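PDB 1E6Y: methyl-coenzyme M reductase subunit gamma from Methanosarcina barkeri, which forms part of the nickel-containing F430 enzyme that makes methane and the CoM-CoB heterodisulfide from methyl-coenzyme M and coenzyme B. Local coordinates for residues Arg29-Glu34 with Gln137-Ile142; Asp48-His53 with Gly79-Tyr84; Ala71-Ala76 with Glu127-Gln132. All blocks are in the same frame, centred on the assembly; numbering follows the deposited sequence.

Interaction 1. Residues Arg29-Glu34 with Gln137-Ile142; sequences REISDE and QMETEI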
ATOM      1  N   ARG C  29      21.890 -52.087  13.239  1.00 18.14           N
ATOM      2  CA  ARG C  29      21.333 -52.837  12.124  1.00 18.15           C
ATOM      3  C   ARG C  29      22.053 -52.423  10.850  1.00 18.61           C
ATOM      4  O   ARG C  29      22.856 -51.488  10.829  1.00 18.59           O
ATOM      5  CB  ARG C  29      19.825 -52.582  11.998  1.00 17.66           C
ATOM      6  CG  ARG C  29      19.543 -51.130  11.594  1.00 17.12           C
ATOM      7  CD  ARG C  29      18.073 -50.799  11.796  1.00 16.67           C
ATOM      8  NE  ARG C  29      17.715 -50.485  13.166  1.00 16.26           N
ATOM      9  CZ  ARG C  29      17.947 -49.373  13.841  1.00 16.68           C
ATOM     10  NH1 ARG C  29      18.580 -48.343  13.278  1.00 16.51           N
ATOM     11  NH2 ARG C  29      17.534 -49.275  15.099  1.00 16.32           N
ATOM     12  N   GLU C  30      21.789 -53.181   9.791  1.00 19.47           N
ATOM     13  CA  GLU C  30      22.433 -52.990   8.499  1.00 20.57           C
ATOM     14  C   GLU C  30      21.399 -52.669   7.429  1.00 19.92           C
ATOM     15  O   GLU C  30      20.300 -53.222   7.434  1.00 19.32           O
ATOM     16  CB  GLU C  30      23.187 -54.260   8.095  1.00 22.84           C
ATOM     17  CG  GLU C  30      24.196 -54.748   9.115  1.00 26.53           C
ATOM     18  CD  GLU C  30      25.592 -54.853   8.539  1.00 29.50           C
ATOM     19  OE1 GLU C  30      26.150 -53.806   8.133  1.00 31.29           O
ATOM     20  OE2 GLU C  30      26.125 -55.983   8.478  1.00 30.89           O
ATOM     21  N   ILE C  31      21.762 -51.780   6.510  1.00 19.22           N
ATOM     22  CA  ILE C  31      20.991 -51.594   5.287  1.00 19.04           C
ATOM     23  C   ILE C  31      21.938 -51.550   4.087  1.00 19.09           C
ATOM     24  O   ILE C  31      22.995 -50.916   4.144  1.00 19.09           O
ATOM     25  CB  ILE C  31      20.122 -50.299   5.349  1.00 18.79           C
ATOM     26  CG1 ILE C  31      19.212 -50.227   4.121  1.00 18.68           C
ATOM     27  CG2 ILE C  31      21.001 -49.057   5.450  1.00 19.09           C
ATOM     28  CD1 ILE C  31      18.144 -49.153   4.204  1.00 18.00           C
ATOM     29  N   SER C  32      21.626 -52.333   3.059  1.00 18.94           N
ATOM     30  CA  SER C  32      22.458 -52.380   1.860  1.00 19.33           C
ATOM     31  C   SER C  32      22.381 -51.058   1.102  1.00 19.76           C
ATOM     32  O   SER C  32      21.427 -50.295   1.265  1.00 19.47           O
ATOM     33  CB  SER C  32      22.018 -53.527   0.949  1.00 18.96           C
ATOM     34  OG  SER C  32      20.801 -53.225   0.288  1.00 19.50           O
ATOM     35  N   ASP C  33      23.378 -50.802   0.260  1.00 20.35           N
ATOM     36  CA  ASP C  33      23.416 -49.577  -0.532  1.00 21.02           C
ATOM     37  C   ASP C  33      22.194 -49.458  -1.435  1.00 20.93           C
ATOM     38  O   ASP C  33      21.588 -48.391  -1.530  1.00 20.56           O
ATOM     39  CB  ASP C  33      24.686 -49.529  -1.386  1.00 22.03           C
ATOM     40  CG  ASP C  33      25.955 -49.398  -0.553  1.00 23.42           C
ATOM     41  OD1 ASP C  33      27.046 -49.658  -1.103  1.00 24.45           O
ATOM     42  OD2 ASP C  33      25.871 -49.031   0.639  1.00 23.32           O
ATOM     43  N   GLU C  34      21.805 -50.569  -2.051  1.00 20.75           N
ATOM     44  CA  GLU C  34      20.677 -50.576  -2.974  1.00 21.12           C
ATOM     45  C   GLU C  34      19.337 -50.391  -2.269  1.00 19.90           C
ATOM     46  O   GLU C  34      18.439 -49.740  -2.801  1.00 19.43           O
ATOM     47  CB  GLU C  34      20.660 -51.872  -3.786  1.00 23.02           C
ATOM     48  CG  GLU C  34      21.755 -51.956  -4.842  1.00 26.64           C
ATOM     49  CD  GLU C  34      21.421 -52.923  -5.968  1.00 28.22           C
ATOM     50  OE1 GLU C  34      20.672 -53.897  -5.731  1.00 30.27           O
ATOM     51  OE2 GLU C  34      21.907 -52.704  -7.096  1.00 30.21           O
ATOM     52  N   GLN C 137      21.955 -42.685   9.790  1.00 14.18           N
ATOM     53  CA  GLN C 137      20.665 -42.482  10.439  1.00 13.94           C
ATOM     54  C   GLN C 137      19.797 -43.736  10.384  1.00 13.79           C
ATOM     55  O   GLN C 137      19.074 -44.033  11.331  1.00 14.27           O
ATOM     56  CB  GLN C 137      19.922 -41.310   9.802  1.00 13.84           C
ATOM     57  CG  GLN C 137      20.604 -39.969   9.996  1.00 13.86           C
ATOM     58  CD  GLN C 137      19.660 -38.801   9.791  1.00 14.46           C
ATOM     59  OE1 GLN C 137      18.924 -38.420  10.703  1.00 14.05           O
ATOM     60  NE2 GLN C 137      19.668 -38.231   8.588  1.00 14.20           N
ATOM     61  N   MET C 138      19.942 -44.512   9.313  1.00 14.18           N
ATOM     62  CA  MET C 138      19.159 -45.731   9.129  1.00 14.43           C
ATOM     63  C   MET C 138      19.674 -46.885   9.989  1.00 14.96           C
ATOM     64  O   MET C 138      18.888 -47.704  10.465  1.00 14.62           O
ATOM     65  CB  MET C 138      19.168 -46.157   7.656  1.00 14.38           C
ATOM     66  CG  MET C 138      18.422 -45.222   6.711  1.00 14.31           C
ATOM     67  SD  MET C 138      16.661 -45.065   7.082  1.00 14.93           S
ATOM     68  CE  MET C 138      16.015 -46.572   6.340  1.00 14.70           C
ATOM     69  N   GLU C 139      20.990 -46.939  10.185  1.00 14.99           N
ATOM     70  CA  GLU C 139      21.638 -48.107  10.781  1.00 15.11           C
ATOM     71  C   GLU C 139      21.874 -47.994  12.284  1.00 15.28           C
ATOM     72  O   GLU C 139      21.943 -49.007  12.980  1.00 15.43           O
ATOM     73  CB  GLU C 139      22.974 -48.386  10.085  1.00 15.33           C
ATOM     74  CG  GLU C 139      22.841 -48.845   8.638  1.00 16.42           C
ATOM     75  CD  GLU C 139      24.161 -49.301   8.031  1.00 16.36           C
ATOM     76  OE1 GLU C 139      25.228 -48.828   8.474  1.00 16.66           O
ATOM     77  OE2 GLU C 139      24.127 -50.125   7.095  1.00 17.28           O
ATOM     78  N   THR C 140      22.010 -46.770  12.781  1.00 14.85           N
ATOM     79  CA  THR C 140      22.396 -46.560  14.170  1.00 14.79           C
ATOM     80  C   THR C 140      21.211 -46.284  15.089  1.00 14.41           C
ATOM     81  O   THR C 140      20.073 -46.138  14.636  1.00 14.39           O
ATOM     82  CB  THR C 140      23.412 -45.407  14.312  1.00 14.43           C
ATOM     83  OG1 THR C 140      22.786 -44.166  13.963  1.00 15.16           O
ATOM     84  CG2 THR C 140      24.618 -45.647  13.414  1.00 15.76           C
ATOM     85  N   GLU C 141      21.511 -46.151  16.378  1.00 14.34           N
ATOM     86  CA  GLU C 141      20.496 -46.038  17.417  1.00 14.67           C
ATOM     87  C   GLU C 141      19.662 -44.762  17.323  1.00 14.38           C
ATOM     88  O   GLU C 141      18.614 -44.664  17.962  1.00 14.80           O
ATOM     89  CB  GLU C 141      21.156 -46.114  18.796  1.00 14.89           C
ATOM     90  CG  GLU C 141      22.125 -44.978  19.078  1.00 15.73           C
ATOM     91  CD  GLU C 141      22.709 -45.039  20.471  1.00 15.70           C
ATOM     92  OE1 GLU C 141      23.947 -45.117  20.594  1.00 16.05           O
ATOM     93  OE2 GLU C 141      21.932 -45.001  21.446  1.00 15.88           O
ATOM     94  N   ILE C 142      20.119 -43.795  16.529  1.00 14.03           N
ATOM     95  CA  ILE C 142      19.389 -42.539  16.358  1.00 13.55           C
ATOM     96  C   ILE C 142      17.994 -42.791  15.776  1.00 13.78           C
ATOM     97  O   ILE C 142      17.071 -42.012  16.005  1.00 13.68           O
ATOM     98  CB  ILE C 142      20.175 -41.540  15.457  1.00 13.42           C
ATOM     99  CG1 ILE C 142      19.546 -40.143  15.542  1.00 13.52           C
ATOM    100  CG2 ILE C 142      20.200 -42.025  14.013  1.00 13.41           C
ATOM    101  CD1 ILE C 142      20.472 -39.021  15.115  1.00 13.86           C
TER
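Arg29 reaches over the C-terminal end of helix 127-139 and gives both hydrogens of one guanidinium nitrogen to two carbonyls at the helix end, Met138 O in the last turn and Thr140 O just beyond it. NH1 donates to Met138 O at 2.9 Å and to Thr140 O at 3.0 Å, both moderately bent, N-H...O 150°. Each oxygen lies near the edge of the guanidinium but tilted from its plane, and NH1 approaches each carbonyl from above the peptide plane. A bend at chi3 swings the guanidinium back over the helix end, while CD lies 3.5 Å from Met138 O. A positive group at this place, the negative pole of the helix dipole, is probably favourable electrostatically. Met138 O also accepts from His145.

Among backbone donors, Arg29 N makes a weak bond to Glu139 O. Ile31 N points almost straight, at 175°, to the anti lone pair of Glu139 OE2, 2.9 Å away. The contact thus sits where helix 127-139 ends, Thr140 being the first residue to leave helical geometry, and meets the extended strand-like run that leads to Ser32, the N-cap of helix 33-40.

Charge is crowded around Glu139: its OE2 stands 4.3 Å from Glu30 OE1, but Lys135 pairs with Glu139 and Lys27 with Glu30, which should offset the repulsion.

In the apolar layer, Ile31 CG2 packs on Glu139 CG at 3.7 Å, while Ile31 CD1 touches Met138 CE at 4.0 Å. With CG1 anti to the backbone N (chi1 -174°), the longer branch of Ile31 extends to the methionine methyl. Leu36 of helix 33-40 packs against both Ile31 and Met138.

Interaction 2. Residues Asp48-His53 with Gly79-Tyr84; sequences DYPSTH and GDRVRY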
ATOM      1  N   ASP C  48      23.733 -44.585 -11.720  1.00 20.81           N
ATOM      2  CA  ASP C  48      24.597 -43.420 -11.550  1.00 20.97           C
ATOM      3  C   ASP C  48      23.814 -42.265 -10.938  1.00 20.16           C
ATOM      4  O   ASP C  48      22.628 -42.099 -11.218  1.00 19.81           O
ATOM      5  CB  ASP C  48      25.162 -42.975 -12.903  1.00 22.42           C
ATOM      6  CG  ASP C  48      26.136 -43.977 -13.499  1.00 24.32           C
ATOM      7  OD1 ASP C  48      26.593 -44.892 -12.777  1.00 25.61           O
ATOM      8  OD2 ASP C  48      26.467 -43.828 -14.692  1.00 25.88           O
ATOM      9  N   TYR C  49      24.483 -41.465 -10.113  1.00 20.01           N
ATOM     10  CA  TYR C  49      23.885 -40.243  -9.579  1.00 19.25           C
ATOM     11  C   TYR C  49      23.643 -39.248 -10.707  1.00 19.03           C
ATOM     12  O   TYR C  49      24.569 -38.891 -11.437  1.00 19.15           O
ATOM     13  CB  TYR C  49      24.803 -39.610  -8.534  1.00 18.30           C
ATOM     14  CG  TYR C  49      25.017 -40.466  -7.310  1.00 18.55           C
ATOM     15  CD1 TYR C  49      26.131 -41.294  -7.203  1.00 18.25           C
ATOM     16  CD2 TYR C  49      24.111 -40.439  -6.250  1.00 18.19           C
ATOM     17  CE1 TYR C  49      26.340 -42.072  -6.072  1.00 18.35           C
ATOM     18  CE2 TYR C  49      24.312 -41.214  -5.111  1.00 18.37           C
ATOM     19  CZ  TYR C  49      25.432 -42.026  -5.030  1.00 18.45           C
ATOM     20  OH  TYR C  49      25.670 -42.761  -3.893  1.00 18.93           O
ATOM     21  N   PRO C  50      22.383 -38.815 -10.888  1.00 18.69           N
ATOM     22  CA  PRO C  50      22.079 -37.713 -11.809  1.00 18.22           C
ATOM     23  C   PRO C  50      22.762 -36.425 -11.362  1.00 17.68           C
ATOM     24  O   PRO C  50      23.175 -36.298 -10.211  1.00 17.87           O
ATOM     25  CB  PRO C  50      20.554 -37.600 -11.740  1.00 18.05           C
ATOM     26  CG  PRO C  50      20.100 -38.944 -11.250  1.00 18.14           C
ATOM     27  CD  PRO C  50      21.159 -39.357 -10.273  1.00 17.81           C
ATOM     28  N   SER C  51      22.919 -35.491 -12.289  1.00 17.67           N
ATOM     29  CA  SER C  51      23.590 -34.240 -11.978  1.00 17.15           C
ATOM     30  C   SER C  51      22.672 -33.047 -12.211  1.00 16.44           C
ATOM     31  O   SER C  51      21.724 -33.125 -12.994  1.00 16.15           O
ATOM     32  CB  SER C  51      24.855 -34.102 -12.826  1.00 18.19           C
ATOM     33  OG  SER C  51      24.538 -34.033 -14.205  1.00 20.20           O
ATOM     34  N   THR C  52      22.926 -31.960 -11.487  1.00 15.23           N
ATOM     35  CA  THR C  52      22.232 -30.703 -11.727  1.00 14.70           C
ATOM     36  C   THR C  52      23.132 -29.701 -12.457  1.00 14.31           C
ATOM     37  O   THR C  52      22.645 -28.776 -13.103  1.00 14.51           O
ATOM     38  CB  THR C  52      21.704 -30.088 -10.402  1.00 14.90           C
ATOM     39  OG1 THR C  52      20.881 -28.953 -10.698  1.00 14.45           O
ATOM     40  CG2 THR C  52      22.853 -29.661  -9.497  1.00 14.89           C
ATOM     41  N   HIS C  53      24.443 -29.922 -12.379  1.00 13.86           N
ATOM     42  CA  HIS C  53      25.416 -29.174 -13.173  1.00 13.67           C
ATOM     43  C   HIS C  53      26.645 -30.050 -13.422  1.00 13.87           C
ATOM     44  O   HIS C  53      26.794 -31.100 -12.796  1.00 13.50           O
ATOM     45  CB  HIS C  53      25.811 -27.867 -12.461  1.00 13.54           C
ATOM     46  CG  HIS C  53      26.480 -28.064 -11.136  1.00 12.86           C
ATOM     47  ND1 HIS C  53      27.778 -28.513 -11.016  1.00 13.17           N
ATOM     48  CD2 HIS C  53      26.062 -27.786  -9.878  1.00 12.64           C
ATOM     49  CE1 HIS C  53      28.132 -28.497  -9.744  1.00 13.25           C
ATOM     50  NE2 HIS C  53      27.111 -28.058  -9.032  1.00 13.25           N
ATOM     51  N   GLY C  79      28.777 -32.787  -9.004  1.00 12.04           N
ATOM     52  CA  GLY C  79      27.665 -31.991  -9.497  1.00 12.36           C
ATOM     53  C   GLY C  79      26.310 -32.648  -9.294  1.00 11.90           C
ATOM     54  O   GLY C  79      25.366 -32.370 -10.036  1.00 12.01           O
ATOM     55  N   ASP C  80      26.214 -33.507  -8.278  1.00 12.12           N
ATOM     56  CA  ASP C  80      24.964 -34.189  -7.927  1.00 11.79           C
ATOM     57  C   ASP C  80      23.820 -33.200  -7.729  1.00 11.57           C
ATOM     58  O   ASP C  80      24.029 -32.084  -7.244  1.00 11.11           O
ATOM     59  CB  ASP C  80      25.133 -34.976  -6.622  1.00 12.11           C
ATOM     60  CG  ASP C  80      25.931 -36.253  -6.793  1.00 13.11           C
ATOM     61  OD1 ASP C  80      26.080 -36.982  -5.791  1.00 13.31           O
ATOM     62  OD2 ASP C  80      26.399 -36.542  -7.913  1.00 13.93           O
ATOM     63  N   ARG C  81      22.600 -33.638  -8.027  1.00 11.67           N
ATOM     64  CA  ARG C  81      21.430 -32.955  -7.485  1.00 11.46           C
ATOM     65  C   ARG C  81      21.498 -32.895  -5.957  1.00 11.30           C
ATOM     66  O   ARG C  81      22.107 -33.761  -5.309  1.00 10.92           O
ATOM     67  CB  ARG C  81      20.140 -33.671  -7.879  1.00 12.45           C
ATOM     68  CG  ARG C  81      19.865 -33.881  -9.355  1.00 12.76           C
ATOM     69  CD  ARG C  81      18.646 -34.805  -9.480  1.00 13.73           C
ATOM     70  NE  ARG C  81      18.961 -36.116  -8.914  1.00 14.14           N
ATOM     71  CZ  ARG C  81      18.079 -37.097  -8.726  1.00 14.15           C
ATOM     72  NH1 ARG C  81      18.471 -38.263  -8.208  1.00 13.21           N
ATOM     73  NH2 ARG C  81      16.805 -36.901  -9.039  1.00 13.17           N
ATOM     74  N   VAL C  82      20.872 -31.876  -5.379  1.00 10.76           N
ATOM     75  CA  VAL C  82      20.619 -31.859  -3.946  1.00 10.95           C
ATOM     76  C   VAL C  82      19.329 -32.639  -3.688  1.00 10.77           C
ATOM     77  O   VAL C  82      18.279 -32.297  -4.236  1.00 10.96           O
ATOM     78  CB  VAL C  82      20.462 -30.410  -3.416  1.00 10.88           C
ATOM     79  CG1 VAL C  82      20.133 -30.423  -1.924  1.00 10.60           C
ATOM     80  CG2 VAL C  82      21.744 -29.622  -3.663  1.00 11.34           C
ATOM     81  N   ARG C  83      19.443 -33.769  -2.990  1.00 10.87           N
ATOM     82  CA  ARG C  83      18.257 -34.537  -2.602  1.00 11.24           C
ATOM     83  C   ARG C  83      18.249 -34.708  -1.085  1.00 10.88           C
ATOM     84  O   ARG C  83      19.011 -34.030  -0.391  1.00 11.06           O
ATOM     85  CB  ARG C  83      18.186 -35.885  -3.291  1.00 11.29           C
ATOM     86  CG  ARG C  83      18.247 -35.952  -4.796  1.00 10.90           C
ATOM     87  CD  ARG C  83      17.250 -35.041  -5.483  1.00 11.77           C
ATOM     88  NE  ARG C  83      15.854 -35.212  -5.114  1.00 12.00           N
ATOM     89  CZ  ARG C  83      15.070 -34.225  -4.695  1.00 11.81           C
ATOM     90  NH1 ARG C  83      13.797 -34.477  -4.409  1.00 11.30           N
ATOM     91  NH2 ARG C  83      15.538 -32.986  -4.539  1.00 12.13           N
ATOM     92  N   TYR C  84      17.343 -35.527  -0.560  1.00 10.88           N
ATOM     93  CA  TYR C  84      17.041 -35.476   0.868  1.00 10.37           C
ATOM     94  C   TYR C  84      16.722 -36.823   1.507  1.00 10.47           C
ATOM     95  O   TYR C  84      16.348 -37.777   0.826  1.00 10.35           O
ATOM     96  CB  TYR C  84      15.870 -34.520   1.113  1.00  9.93           C
ATOM     97  CG  TYR C  84      14.534 -35.071   0.664  1.00 10.02           C
ATOM     98  CD1 TYR C  84      13.704 -35.750   1.560  1.00 10.59           C
ATOM     99  CD2 TYR C  84      14.155 -35.025  -0.678  1.00 10.08           C
ATOM    100  CE1 TYR C  84      12.545 -36.382   1.130  1.00 10.23           C
ATOM    101  CE2 TYR C  84      12.995 -35.655  -1.119  1.00 10.46           C
ATOM    102  CZ  TYR C  84      12.199 -36.336  -0.208  1.00 11.04           C
ATOM    103  OH  TYR C  84      11.074 -37.001  -0.638  1.00 11.64           O
TER
HETATM  104  O   HOH W   1      26.340 -36.408 -10.660  1.00 18.58           O
HETATM  105  O   HOH W   2      21.839 -36.491  -7.990  1.00 16.68           O
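The backbones of Ser51 and Asp80 form a single beta bridge, CA to CA 4.3 Å, in which Thr52 N donates to Gly79 O at 2.9 Å, almost in line with the carbonyl bond, while Arg81 N reaches Pro50 O only weakly. A water spans the weak end: it donates to Pro50 O at 2.6 Å and accepts from Arg81 NE at 3.0 Å and, weakly, from Arg81 N. Pro50 CG lies over one face of the Arg81 guanidinium, 3.5 Å from NH1, and Arg83 CD lies over the opposite face, so the guanidinium is sandwiched, with the proline carbon offset toward its rim. Gly79, whose positive phi closes helix 74-78 in a Schellman motif, makes a CH-pi contact: its CA stands 3.9 Å from the centroid of the His53 ring, over the face. Tyr49 CB meets Asp80 OD2 at 3.5 Å, with ring and carboxylate planes 26° apart. The loop 48-53 is thereby fastened to the turn between helix 74-78 and strand 82-89. Helix 127-139 flanks it: Glu127 and Arg128 form salt bridges with Arg81 and Asp80, and Glu131 is hydrogen-bonded to Tyr49 OH, while Arg126 ending strand 121-126 bonds to His53.

Interaction 3. Residues Ala71-Ala76 with Glu127-Gln132; sequences AATPGA and ERDMEQ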
ATOM      1  N   ALA C  71      37.574 -27.844   0.834  1.00 12.54           N
ATOM      2  CA  ALA C  71      37.426 -28.968  -0.084  1.00 12.80           C
ATOM      3  C   ALA C  71      35.953 -29.240  -0.379  1.00 12.29           C
ATOM      4  O   ALA C  71      35.135 -29.350   0.535  1.00 11.97           O
ATOM      5  CB  ALA C  71      38.083 -30.216   0.505  1.00 12.65           C
ATOM      6  N   ALA C  72      35.613 -29.307  -1.661  1.00 12.57           N
ATOM      7  CA  ALA C  72      34.288 -29.746  -2.071  1.00 12.62           C
ATOM      8  C   ALA C  72      34.091 -31.211  -1.693  1.00 12.96           C
ATOM      9  O   ALA C  72      35.026 -32.009  -1.753  1.00 13.27           O
ATOM     10  CB  ALA C  72      34.117 -29.563  -3.569  1.00 12.58           C
ATOM     11  N   THR C  73      32.884 -31.541  -1.245  1.00 12.80           N
ATOM     12  CA  THR C  73      32.496 -32.926  -0.991  1.00 12.24           C
ATOM     13  C   THR C  73      32.519 -33.718  -2.299  1.00 12.41           C
ATOM     14  O   THR C  73      32.471 -33.135  -3.385  1.00 11.99           O
ATOM     15  CB  THR C  73      31.070 -32.997  -0.424  1.00 12.51           C
ATOM     16  OG1 THR C  73      30.159 -32.465  -1.394  1.00 12.29           O
ATOM     17  CG2 THR C  73      30.958 -32.204   0.873  1.00 11.96           C
ATOM     18  N   PRO C  74      32.506 -35.060  -2.214  1.00 12.54           N
ATOM     19  CA  PRO C  74      32.391 -35.884  -3.423  1.00 12.05           C
ATOM     20  C   PRO C  74      31.129 -35.584  -4.241  1.00 11.48           C
ATOM     21  O   PRO C  74      31.170 -35.572  -5.471  1.00 11.55           O
ATOM     22  CB  PRO C  74      32.396 -37.312  -2.879  1.00 12.42           C
ATOM     23  CG  PRO C  74      33.175 -37.208  -1.604  1.00 12.59           C
ATOM     24  CD  PRO C  74      32.774 -35.884  -1.018  1.00 12.49           C
ATOM     25  N   GLY C  75      30.037 -35.266  -3.548  1.00 11.47           N
ATOM     26  CA  GLY C  75      28.793 -34.932  -4.223  1.00 11.07           C
ATOM     27  C   GLY C  75      28.819 -33.592  -4.936  1.00 11.35           C
ATOM     28  O   GLY C  75      28.238 -33.445  -6.012  1.00 11.79           O
ATOM     29  N   ALA C  76      29.476 -32.606  -4.328  1.00 11.17           N
ATOM     30  CA  ALA C  76      29.664 -31.303  -4.958  1.00 11.51           C
ATOM     31  C   ALA C  76      30.586 -31.425  -6.166  1.00 11.33           C
ATOM     32  O   ALA C  76      30.291 -30.897  -7.238  1.00 11.50           O
ATOM     33  CB  ALA C  76      30.246 -30.316  -3.956  1.00 12.21           C
ATOM     34  N   GLU C 127      23.363 -35.532  -3.562  1.00 11.26           N
ATOM     35  CA  GLU C 127      22.752 -36.840  -3.361  1.00 11.72           C
ATOM     36  C   GLU C 127      23.667 -37.895  -2.739  1.00 12.34           C
ATOM     37  O   GLU C 127      23.269 -38.554  -1.779  1.00 12.48           O
ATOM     38  CB  GLU C 127      22.165 -37.384  -4.662  1.00 11.34           C
ATOM     39  CG  GLU C 127      21.356 -38.652  -4.432  1.00 11.22           C
ATOM     40  CD  GLU C 127      20.718 -39.204  -5.686  1.00 11.56           C
ATOM     41  OE1 GLU C 127      19.994 -40.213  -5.568  1.00 12.58           O
ATOM     42  OE2 GLU C 127      20.932 -38.642  -6.781  1.00 12.38           O
ATOM     43  N   ARG C 128      24.893 -38.035  -3.243  1.00 12.55           N
ATOM     44  CA  ARG C 128      25.791 -39.062  -2.696  1.00 13.00           C
ATOM     45  C   ARG C 128      26.211 -38.701  -1.278  1.00 12.94           C
ATOM     46  O   ARG C 128      26.379 -39.604  -0.448  1.00 13.36           O
ATOM     47  CB  ARG C 128      27.001 -39.344  -3.571  1.00 13.15           C
ATOM     48  CG  ARG C 128      28.165 -38.361  -3.467  1.00 13.52           C
ATOM     49  CD  ARG C 128      29.160 -38.656  -4.586  1.00 13.64           C
ATOM     50  NE  ARG C 128      28.517 -38.475  -5.884  1.00 13.65           N
ATOM     51  CZ  ARG C 128      28.948 -38.971  -7.023  1.00 14.21           C
ATOM     52  NH1 ARG C 128      30.043 -39.721  -7.108  1.00 14.37           N
ATOM     53  NH2 ARG C 128      28.268 -38.720  -8.139  1.00 13.85           N
ATOM     54  N   ASP C 129      26.382 -37.411  -0.980  1.00 12.04           N
ATOM     55  CA  ASP C 129      26.701 -36.977   0.386  1.00 12.09           C
ATOM     56  C   ASP C 129      25.534 -37.275   1.322  1.00 11.69           C
ATOM     57  O   ASP C 129      25.730 -37.703   2.457  1.00 11.48           O
ATOM     58  CB  ASP C 129      26.986 -35.471   0.447  1.00 12.04           C
ATOM     59  CG  ASP C 129      28.065 -35.024  -0.523  1.00 13.49           C
ATOM     60  OD1 ASP C 129      28.025 -33.840  -0.902  1.00 12.56           O
ATOM     61  OD2 ASP C 129      28.966 -35.819  -0.876  1.00 12.91           O
ATOM     62  N   MET C 130      24.326 -36.976   0.853  1.00 12.11           N
ATOM     63  CA  MET C 130      23.108 -37.233   1.611  1.00 12.64           C
ATOM     64  C   MET C 130      22.975 -38.719   1.962  1.00 12.93           C
ATOM     65  O   MET C 130      22.639 -39.061   3.096  1.00 13.36           O
ATOM     66  CB  MET C 130      21.892 -36.753   0.806  1.00 12.23           C
ATOM     67  CG  MET C 130      20.544 -36.997   1.470  1.00 12.95           C
ATOM     68  SD  MET C 130      19.936 -38.674   1.190  1.00 12.17           S
ATOM     69  CE  MET C 130      19.685 -38.643  -0.588  1.00 12.77           C
ATOM     70  N   GLU C 131      23.334 -39.591   1.020  1.00 13.79           N
ATOM     71  CA  GLU C 131      23.232 -41.036   1.231  1.00 14.57           C
ATOM     72  C   GLU C 131      24.166 -41.540   2.330  1.00 14.92           C
ATOM     73  O   GLU C 131      23.824 -42.474   3.062  1.00 13.99           O
ATOM     74  CB  GLU C 131      23.507 -41.795  -0.070  1.00 15.33           C
ATOM     75  CG  GLU C 131      22.379 -41.703  -1.084  1.00 17.04           C
ATOM     76  CD  GLU C 131      22.382 -42.846  -2.088  1.00 18.77           C
ATOM     77  OE1 GLU C 131      23.469 -43.379  -2.392  1.00 20.76           O
ATOM     78  OE2 GLU C 131      21.294 -43.205  -2.583  1.00 18.67           O
ATOM     79  N   GLN C 132      25.324 -40.898   2.469  1.00 15.12           N
ATOM     80  CA  GLN C 132      26.252 -41.224   3.552  1.00 16.49           C
ATOM     81  C   GLN C 132      25.621 -40.921   4.906  1.00 15.92           C
ATOM     82  O   GLN C 132      25.711 -41.719   5.840  1.00 15.96           O
ATOM     83  CB  GLN C 132      27.540 -40.415   3.414  1.00 18.37           C
ATOM     84  CG  GLN C 132      28.536 -40.971   2.418  1.00 22.04           C
ATOM     85  CD  GLN C 132      29.931 -40.410   2.633  1.00 24.08           C
ATOM     86  OE1 GLN C 132      30.116 -39.425   3.354  1.00 25.53           O
ATOM     87  NE2 GLN C 132      30.926 -41.057   2.034  1.00 25.75           N
TER
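Helix 74-78 begins with an N-cap, Thr73, and the same end is bound by Asp129 from the first turn of helix 127-139. Thr73 OG1 accepts from Ala76 N at 3.0 Å, the usual N-cap bond, and donates to Asp129 OD1 at 2.6 Å. The other oxygen, Asp129 OD2, takes Gly75 N at 2.9 Å with a bent N-H...O angle of 141°. Both oxygens are therefore engaged by the start of one short helix and its N-cap residue, each met on its syn side and each partner standing nearly 30° out of the carboxylate plane, so the two bonds restrict rotation of the group. Its position follows from chi1 of -54°, which places CG beside the backbone N and aims the carboxylate at the helix start. The negative charge lies where the helix dipole is positive, which would probably help it stay ionised.

At Gly75 the backbones come close, with Gly75 CA 5.3 Å from Arg128 CA, and Gly75 CA lies 3.6 Å from Arg128 CG. The aliphatic part of Arg128 runs alongside this turn, with CD 3.9 Å from Pro74 CB, and Pro74 O lies over one face of the guanidinium.

Arg128 continues past helix 74-78 to a salt bridge with Asp80, in the turn leading to strand 82-89. Another face of helix 127-139, at Met130, packs against that strand and helix 33-40, while the run before helix 74-78 bonds through its backbone to the neighbouring beta subunit.

From the N terminus, residues 29-34 come first and meet 137-142, so interaction 1 closes a long loop that contains both other contacts. Within it, interaction 2 joins 48-53 to 79-84, and interaction 3 starts at 71-76, inside that shorter loop, but ends at 127-132, beyond it; the two therefore cross. Helix 127-139 takes part in interaction 3 near its start and in interaction 1 at its end, their centres 18 Å apart. Interactions 2 and 3 touch directly, their centres 9 Å apart, whereas interaction 1 touches neither. Together they tie the N-terminal loops and short helices to helix 127-139 and the start of strand 82-89.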